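Side-chain contacts in lipid-transfer protein (Thermomonospora curvata, PDB 6OK1), which is of unknown function but belongs to the lipid-transfer proteins related to thiolases, built on the thiolase fold: residues A[333-338]-A[351-356]; A[175-180]-A[338-343]; A[24-29]-A[56-61]. One frame throughout, in Å; residues are numbered along the deposited sequence.

Interactions 1 and 2 form one continuous buried region, while interaction 3 stands apart. The first two share Gly338 and have centres about 10 Å apart; residues 333-338 lie between helix 348-359 and helix 167-182, and Asn334 ND2 reaches Asp177 OD1 at 3.1 Å, probably as a hydrogen bond. Interaction 1 stays within the C-terminal thiolase-like sequence, whereas interaction 2 joins it to the N-terminal one. Interaction 3 lies wholly in the N-terminal sequence, its centre about 23 Å from that of interaction 1 and about 26 Å from that of interaction 2. None of the segments supplies a residue to the sodium site of Val48, Ile70 and Glu72.

Interaction 1 (A[333-338]-A[351-356]); sequences CNTHGG and IAEAVR
Thr335 and His336 both close on one residue of helix 348-359, Glu353, which reaches out of the helix into the loop. Ahead of them Asn334 turns its side chain elsewhere, to Leu293 and Asp177, while its carbonyl O accepts from Gly337 N and closes a type I beta turn over residues 334-337. Thr335 gives the polar link: its OG1 donates to Glu353 OE2 at 2.6 Å, on the anti lone pair of that oxygen. Ser362 OG also bonds to OE2, so the buried oxygen has two hydroxyl partners. His336 follows with a ring contact. Its CG sits between the backbone N and the carbonyl carbon (chi1 59°), which stands the ring against the glutamate chain. Glu353 CB lies over one ring face in a CH-pi contact, 4.0 Å from the centroid of the His336 ring, displaced toward the rim. On the opposite face Gly338 N is 3.3 Å above the plane and over the ring centre, so the imidazole is sandwiched between its own loop and the helix. The glutamate bends at chi2 (68°), bringing its carboxylate back past His336 CB, 3.6 Å from OE1, with its plane only 11° from that of the ring. OE1 makes a salt bridge one turn along the helix with Arg356 NH1, 3.0 Å away and nearly in the guanidinium plane. The arrangement tethers a turn bearing the Asn-x-x-Gly-Gly sequence, familiar from the thiolase superfamily, to a helix of the C-terminal half of the fold.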
loop_
_atom_site.group_PDB
_atom_site.type_symbol
_atom_site.label_atom_id
_atom_site.label_comp_id
_atom_site.label_asym_id
_atom_site.label_seq_id
_atom_site.Cartn_x
_atom_site.Cartn_y
_atom_site.Cartn_z
ATOM N N CYS A 333 18.332 19.257 -17.215
ATOM C CA CYS A 333 17.976 18.395 -16.100
ATOM C C CYS A 333 17.390 19.204 -14.961
ATOM O O CYS A 333 17.918 20.260 -14.591
ATOM C CB CYS A 333 19.209 17.638 -15.640
ATOM S SG CYS A 333 18.904 16.445 -14.286
ATOM N N ASN A 334 16.322 18.674 -14.372
ATOM C CA ASN A 334 15.753 19.227 -13.151
ATOM C C ASN A 334 15.536 20.731 -13.293
ATOM O O ASN A 334 15.942 21.536 -12.444
ATOM C CB ASN A 334 16.634 18.888 -11.953
ATOM C CG ASN A 334 16.600 17.402 -11.613
ATOM O OD1 ASN A 334 15.757 16.674 -12.141
ATOM N ND2 ASN A 334 17.475 16.953 -10.717
ATOM N N THR A 335 14.835 21.092 -14.376
ATOM C CA THR A 335 14.558 22.482 -14.712
ATOM C C THR A 335 13.686 23.198 -13.677
ATOM O O THR A 335 13.623 24.429 -13.687
ATOM C CB THR A 335 13.906 22.525 -16.094
ATOM O OG1 THR A 335 12.957 21.459 -16.222
ATOM C CG2 THR A 335 14.981 22.341 -17.152
ATOM N N HIS A 336 13.012 22.466 -12.791
ATOM C CA HIS A 336 12.306 23.066 -11.660
ATOM C C HIS A 336 13.200 23.288 -10.446
ATOM O O HIS A 336 12.796 23.985 -9.508
ATOM C CB HIS A 336 11.119 22.179 -11.243
ATOM C CG HIS A 336 11.502 20.786 -10.839
ATOM N ND1 HIS A 336 12.443 20.036 -11.518
ATOM C CD2 HIS A 336 11.047 19.999 -9.838
ATOM C CE1 HIS A 336 12.556 18.851 -10.940
ATOM N NE2 HIS A 336 11.718 18.805 -9.919
ATOM N N GLY A 337 14.380 22.685 -10.422
ATOM C CA GLY A 337 15.259 22.747 -9.273
ATOM C C GLY A 337 15.397 21.433 -8.531
ATOM O O GLY A 337 16.216 21.342 -7.610
ATOM N N GLY A 338 14.623 20.414 -8.911
ATOM C CA GLY A 338 14.720 19.100 -8.293
ATOM C C GLY A 338 14.085 19.014 -6.919
ATOM O O GLY A 338 13.478 19.958 -6.401
ATOM N N ILE A 351 7.389 14.920 -11.622
ATOM C CA ILE A 351 6.519 14.513 -12.721
ATOM C C ILE A 351 5.778 15.728 -13.255
ATOM O O ILE A 351 5.641 15.903 -14.463
ATOM C CB ILE A 351 5.554 13.392 -12.267
ATOM C CG1 ILE A 351 6.348 12.181 -11.745
ATOM C CG2 ILE A 351 4.672 12.961 -13.418
ATOM C CD1 ILE A 351 5.504 11.067 -11.090
ATOM N N ALA A 352 5.310 16.599 -12.364
ATOM C CA ALA A 352 4.621 17.808 -12.813
ATOM C C ALA A 352 5.523 18.662 -13.697
ATOM O O ALA A 352 5.074 19.196 -14.714
ATOM C CB ALA A 352 4.139 18.600 -11.608
ATOM N N GLU A 353 6.802 18.817 -13.318
ATOM C CA GLU A 353 7.718 19.602 -14.144
ATOM C C GLU A 353 7.885 18.970 -15.519
ATOM O O GLU A 353 7.923 19.677 -16.526
ATOM C CB GLU A 353 9.080 19.754 -13.460
ATOM C CG GLU A 353 10.172 20.399 -14.330
ATOM C CD GLU A 353 9.923 21.879 -14.641
ATOM O OE1 GLU A 353 8.992 22.498 -14.083
ATOM O OE2 GLU A 353 10.683 22.417 -15.460
ATOM N N ALA A 354 7.968 17.638 -15.580
ATOM C CA ALA A 354 8.060 16.956 -16.869
ATOM C C ALA A 354 6.855 17.277 -17.739
ATOM O O ALA A 354 6.976 17.462 -18.956
ATOM C CB ALA A 354 8.173 15.450 -16.633
ATOM N N VAL A 355 5.679 17.336 -17.126
ATOM C CA VAL A 355 4.474 17.703 -17.857
ATOM C C VAL A 355 4.605 19.120 -18.414
ATOM O O VAL A 355 4.294 19.384 -19.585
ATOM C CB VAL A 355 3.242 17.562 -16.945
ATOM C CG1 VAL A 355 1.995 18.181 -17.613
ATOM C CG2 VAL A 355 2.978 16.072 -16.587
ATOM N N ARG A 356 5.088 20.053 -17.594
ATOM C CA ARG A 356 5.276 21.417 -18.089
ATOM C C ARG A 356 6.243 21.455 -19.257
ATOM O O ARG A 356 6.021 22.190 -20.232
ATOM C CB ARG A 356 5.768 22.327 -16.971
ATOM C CG ARG A 356 4.772 22.556 -15.876
ATOM C CD ARG A 356 5.343 23.575 -14.877
ATOM N NE ARG A 356 4.693 23.467 -13.600
ATOM C CZ ARG A 356 5.204 22.898 -12.514
ATOM N NH1 ARG A 356 6.454 22.425 -12.467
ATOM N NH2 ARG A 356 4.442 22.867 -11.450
#

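Interaction 2 (A[175-180]-A[338-343]); sequences VVDRKH and GQLGEA
Asp177, on helix 167-182, lays its carboxylate across the side chain of Leu340 on the short helix 338-341. Asp177 OD2 is 3.4 Å from Leu340 CB and 3.7 Å from Leu340 CD2, and the two side chains cross at about a right angle. Chi1 of Asp177 (-87°) swings CG beside its backbone N, and from there the carboxylate divides its work: OD2 rests on the leucine, while OD1 faces the start of the 338-343 segment, 4.3 Å from Gly338 CA. OD1 is also the oxygen that takes a hydrogen bond from Asn334 ND2, so this oxygen of the buried acid is held by an amide. Leu340 meets it with CG turned anti to the backbone N (chi1 -167°), which brings the CD2 branch back to Asp177 CB, 4.0 Å away. The next residue, Gly341, carries no side chain and lets the backbones draw close, 5.2 Å between the CA atoms of Arg178 and Gly341. Arg178 lies beside this close approach with a coiled chain, its first three torsions all near -70°, so that CD passes 4.2 Å from Gly341 CA before the guanidinium turns onward. Its NH1 donates to a water at 2.9 Å, and that water donates in turn to Leu340 O, bridging the two helices. Beyond the contact, Arg178 NH2 bonds to Arg192 O and the group makes a cation-pi contact with Phe189. This is close helix packing at a glycine, joining the N-terminal and C-terminal halves of the thiolase fold.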
loop_
_atom_site.group_PDB
_atom_site.type_symbol
_atom_site.label_atom_id
_atom_site.label_comp_id
_atom_site.label_asym_id
_atom_site.label_seq_id
_atom_site.Cartn_x
_atom_site.Cartn_y
_atom_site.Cartn_z
ATOM N N VAL A 175 24.738 22.368 -7.644
ATOM C CA VAL A 175 24.815 23.708 -8.228
ATOM C C VAL A 175 23.804 23.860 -9.357
ATOM O O VAL A 175 23.087 24.871 -9.440
ATOM C CB VAL A 175 26.250 23.997 -8.710
ATOM C CG1 VAL A 175 26.310 25.320 -9.454
ATOM C CG2 VAL A 175 27.224 24.007 -7.525
ATOM N N VAL A 176 23.722 22.870 -10.256
ATOM C CA VAL A 176 22.773 23.012 -11.364
ATOM C C VAL A 176 21.336 22.944 -10.855
ATOM O O VAL A 176 20.474 23.717 -11.291
ATOM C CB VAL A 176 23.056 21.984 -12.482
ATOM C CG1 VAL A 176 22.601 20.591 -12.094
ATOM C CG2 VAL A 176 22.371 22.414 -13.800
ATOM N N ASP A 177 21.045 22.044 -9.905
ATOM C CA ASP A 177 19.738 22.082 -9.263
ATOM C C ASP A 177 19.408 23.481 -8.750
ATOM O O ASP A 177 18.305 23.998 -8.964
ATOM C CB ASP A 177 19.692 21.124 -8.059
ATOM C CG ASP A 177 19.312 19.696 -8.407
ATOM O OD1 ASP A 177 18.855 19.396 -9.518
ATOM O OD2 ASP A 177 19.484 18.842 -7.496
ATOM N N ARG A 178 20.318 24.062 -7.968
ATOM C CA ARG A 178 20.025 25.353 -7.357
ATOM C C ARG A 178 20.008 26.469 -8.396
ATOM O O ARG A 178 19.307 27.466 -8.224
ATOM C CB ARG A 178 21.041 25.637 -6.247
ATOM C CG ARG A 178 20.838 24.715 -5.002
ATOM C CD ARG A 178 19.594 25.077 -4.197
ATOM N NE ARG A 178 19.777 26.378 -3.553
ATOM C CZ ARG A 178 20.224 26.567 -2.314
ATOM N NH1 ARG A 178 20.499 25.539 -1.515
ATOM N NH2 ARG A 178 20.382 27.812 -1.863
ATOM N N LYS A 179 20.748 26.311 -9.487
ATOM C CA LYS A 179 20.671 27.301 -10.561
ATOM C C LYS A 179 19.258 27.353 -11.135
ATOM O O LYS A 179 18.677 28.433 -11.342
ATOM C CB LYS A 179 21.683 26.956 -11.649
ATOM C CG LYS A 179 21.673 27.891 -12.867
ATOM C CD LYS A 179 22.856 27.536 -13.787
ATOM C CE LYS A 179 22.933 28.435 -14.986
ATOM N NZ LYS A 179 24.106 28.078 -15.823
ATOM N N HIS A 180 18.679 26.185 -11.379
ATOM C CA HIS A 180 17.339 26.132 -11.938
ATOM C C HIS A 180 16.297 26.523 -10.904
ATOM O O HIS A 180 15.302 27.174 -11.239
ATOM C CB HIS A 180 17.059 24.732 -12.482
ATOM C CG HIS A 180 17.955 24.349 -13.622
ATOM N ND1 HIS A 180 18.127 23.044 -14.034
ATOM C CD2 HIS A 180 18.724 25.108 -14.443
ATOM C CE1 HIS A 180 18.978 23.012 -15.048
ATOM N NE2 HIS A 180 19.346 24.254 -15.325
ATOM N N GLY A 338 14.623 20.414 -8.911
ATOM C CA GLY A 338 14.720 19.100 -8.293
ATOM C C GLY A 338 14.085 19.014 -6.919
ATOM O O GLY A 338 13.478 19.958 -6.401
ATOM N N GLN A 339 14.214 17.822 -6.316
ATOM C CA GLN A 339 13.834 17.677 -4.923
ATOM C C GLN A 339 14.717 18.560 -4.055
ATOM O O GLN A 339 14.285 19.034 -2.997
ATOM C CB GLN A 339 13.960 16.219 -4.469
ATOM C CG GLN A 339 13.169 15.245 -5.315
ATOM C CD GLN A 339 11.692 15.483 -5.217
ATOM O OE1 GLN A 339 11.074 15.152 -4.214
ATOM N NE2 GLN A 339 11.113 16.052 -6.265
ATOM N N LEU A 340 15.969 18.762 -4.492
ATOM C CA LEU A 340 16.962 19.495 -3.707
ATOM C C LEU A 340 16.665 20.992 -3.682
ATOM O O LEU A 340 16.847 21.649 -2.648
ATOM C CB LEU A 340 18.356 19.255 -4.293
ATOM C CG LEU A 340 19.521 19.698 -3.430
ATOM C CD1 LEU A 340 19.943 18.588 -2.509
ATOM C CD2 LEU A 340 20.682 20.153 -4.288
ATOM N N GLY A 341 16.198 21.537 -4.802
ATOM C CA GLY A 341 16.015 22.972 -4.977
ATOM C C GLY A 341 14.582 23.475 -4.936
ATOM O O GLY A 341 14.337 24.603 -4.504
ATOM N N GLU A 342 13.620 22.681 -5.414
ATOM C CA GLU A 342 12.219 23.121 -5.401
ATOM C C GLU A 342 11.549 22.663 -4.111
ATOM O O GLU A 342 11.163 23.484 -3.275
ATOM C CB GLU A 342 11.457 22.606 -6.626
ATOM C CG GLU A 342 9.983 23.027 -6.581
ATOM C CD GLU A 342 9.185 22.586 -7.782
ATOM O OE1 GLU A 342 8.812 21.410 -7.812
ATOM O OE2 GLU A 342 8.907 23.405 -8.676
ATOM N N ALA A 343 11.414 21.351 -3.931
ATOM C CA ALA A 343 10.659 20.803 -2.819
ATOM C C ALA A 343 10.780 19.291 -2.859
ATOM O O ALA A 343 10.880 18.703 -3.941
ATOM C CB ALA A 343 9.175 21.186 -2.886
HETATM O O HOH W 1 19.336 22.848 -1.578
#

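Interaction 3 (A[24-29]-A[56-61]); sequences RSELQL and ADTSSE
Ser59 presses its hydroxyl against the first turn of helix 26-40, at the backbone of Leu27. With OG turned beside the backbone N (chi1 -56°), that oxygen comes to 3.1 Å from Leu27 CA, and Ser59 CB packs on the CD1 branch of Leu27 at 3.8 Å. The same leucine continues onto helix 61-68, touching Val64. Glu26, one residue earlier, reaches across to Thr58: Thr58 OG1 donates to Glu26 OE1 at 2.8 Å, meeting the oxygen nearly along its C-O axis, and the two side chains cross at about a right angle. A water reinforces the link, donating to Glu26 OE1 at 2.9 Å and accepting from Thr58 N at 3.1 Å. Glu26 OE2 is taken by Asn112 N, so the carboxylate spans from the loop to strand 104-112. The loop is itself braced by an Asx turn in which Ser59 N donates to Asp57 OD1 at 3.0 Å, and Asp57 OD2 makes a salt bridge with Arg109. A chain of another protein bonds Ser25 OG through an acidic side chain, while Ala132 of the second subunit packs on Leu27. Two helix starts thus meet here, Ser25 serving as N-cap of helix 26-40 and Ser60 as N-cap of helix 61-68, at a subunit interface of the N-terminal thiolase half.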
loop_
_atom_site.group_PDB
_atom_site.type_symbol
_atom_site.label_atom_id
_atom_site.label_comp_id
_atom_site.label_asym_id
_atom_site.label_seq_id
_atom_site.Cartn_x
_atom_site.Cartn_y
_atom_site.Cartn_z
ATOM N N ARG A 24 -1.967 23.322 7.989
ATOM C CA ARG A 24 -3.236 22.614 7.829
ATOM C C ARG A 24 -2.960 21.117 7.681
ATOM O O ARG A 24 -1.811 20.673 7.703
ATOM C CB ARG A 24 -4.039 23.204 6.677
ATOM C CG ARG A 24 -3.358 23.247 5.291
ATOM C CD ARG A 24 -3.853 24.467 4.521
ATOM N NE ARG A 24 -3.569 24.485 3.083
ATOM C CZ ARG A 24 -2.434 24.924 2.535
ATOM N NH1 ARG A 24 -1.445 25.364 3.296
ATOM N NH2 ARG A 24 -2.291 24.927 1.215
ATOM N N SER A 25 -4.029 20.328 7.599
ATOM C CA SER A 25 -3.892 18.879 7.649
ATOM C C SER A 25 -3.360 18.319 6.338
ATOM O O SER A 25 -3.512 18.913 5.268
ATOM C CB SER A 25 -5.230 18.211 7.954
ATOM O OG SER A 25 -6.060 18.261 6.828
ATOM N N GLU A 26 -2.744 17.130 6.440
ATOM C CA GLU A 26 -2.328 16.404 5.235
ATOM C C GLU A 26 -3.516 16.134 4.324
ATOM O O GLU A 26 -3.417 16.260 3.092
ATOM C CB GLU A 26 -1.621 15.102 5.627
ATOM C CG GLU A 26 -0.408 15.334 6.518
ATOM C CD GLU A 26 0.549 14.155 6.612
ATOM O OE1 GLU A 26 0.090 12.997 6.470
ATOM O OE2 GLU A 26 1.766 14.402 6.840
ATOM N N LEU A 27 -4.673 15.808 4.900
ATOM C CA LEU A 27 -5.853 15.592 4.067
ATOM C C LEU A 27 -6.262 16.867 3.346
ATOM O O LEU A 27 -6.619 16.834 2.161
ATOM C CB LEU A 27 -7.017 15.065 4.907
ATOM C CG LEU A 27 -8.362 14.884 4.181
ATOM C CD1 LEU A 27 -8.292 13.836 3.085
ATOM C CD2 LEU A 27 -9.438 14.535 5.194
ATOM N N GLN A 28 -6.211 18.017 4.022
ATOM C CA GLN A 28 -6.566 19.238 3.316
ATOM C C GLN A 28 -5.604 19.486 2.164
ATOM O O GLN A 28 -6.020 19.876 1.072
ATOM C CB GLN A 28 -6.603 20.447 4.272
ATOM C CG GLN A 28 -6.865 21.752 3.542
ATOM C CD GLN A 28 -7.431 22.860 4.428
ATOM O OE1 GLN A 28 -7.779 22.654 5.579
ATOM N NE2 GLN A 28 -7.523 24.045 3.868
ATOM N N LEU A 29 -4.311 19.245 2.374
ATOM C CA LEU A 29 -3.371 19.443 1.278
ATOM C C LEU A 29 -3.690 18.518 0.106
ATOM O O LEU A 29 -3.596 18.924 -1.054
ATOM C CB LEU A 29 -1.947 19.196 1.765
ATOM C CG LEU A 29 -1.416 20.119 2.876
ATOM C CD1 LEU A 29 -0.058 19.644 3.336
ATOM C CD2 LEU A 29 -1.325 21.564 2.348
ATOM N N ALA A 56 2.270 4.889 2.209
ATOM C CA ALA A 56 2.409 5.644 3.457
ATOM C C ALA A 56 1.505 6.865 3.534
ATOM O O ALA A 56 1.421 7.478 4.615
ATOM C CB ALA A 56 3.866 6.107 3.672
ATOM N N ASP A 57 0.852 7.238 2.441
ATOM C CA ASP A 57 -0.007 8.404 2.457
ATOM C C ASP A 57 -1.201 8.167 3.376
ATOM O O ASP A 57 -1.872 7.138 3.277
ATOM C CB ASP A 57 -0.468 8.754 1.049
ATOM C CG ASP A 57 -0.944 10.184 0.974
ATOM O OD1 ASP A 57 -2.049 10.452 1.487
ATOM O OD2 ASP A 57 -0.209 11.070 0.477
ATOM N N THR A 58 -1.427 9.105 4.313
ATOM C CA THR A 58 -2.449 8.939 5.340
ATOM C C THR A 58 -3.827 9.402 4.885
ATOM O O THR A 58 -4.807 9.171 5.599
ATOM C CB THR A 58 -2.056 9.738 6.614
ATOM O OG1 THR A 58 -2.035 11.126 6.309
ATOM C CG2 THR A 58 -0.669 9.304 7.148
ATOM N N SER A 59 -3.917 10.108 3.762
ATOM C CA SER A 59 -5.194 10.571 3.232
ATOM C C SER A 59 -5.708 9.511 2.277
ATOM O O SER A 59 -5.490 9.580 1.074
ATOM C CB SER A 59 -5.019 11.910 2.533
ATOM O OG SER A 59 -4.451 12.848 3.431
ATOM N N SER A 60 -6.406 8.520 2.824
ATOM C CA SER A 60 -6.849 7.405 2.005
ATOM C C SER A 60 -7.759 7.871 0.866
ATOM O O SER A 60 -8.409 8.922 0.926
ATOM C CB SER A 60 -7.568 6.376 2.876
ATOM O OG SER A 60 -8.879 6.814 3.112
ATOM N N GLU A 61 -7.857 7.008 -0.156
ATOM C CA GLU A 61 -8.678 7.290 -1.319
ATOM C C GLU A 61 -10.100 7.643 -0.906
ATOM O O GLU A 61 -10.704 8.554 -1.472
ATOM C CB GLU A 61 -8.690 6.075 -2.264
ATOM C CG GLU A 61 -7.283 5.629 -2.705
ATOM C CD GLU A 61 -6.703 4.530 -1.864
ATOM O OE1 GLU A 61 -6.908 4.538 -0.626
ATOM O OE2 GLU A 61 -6.039 3.646 -2.446
HETATM O O HOH W 2 0.498 11.500 4.023
#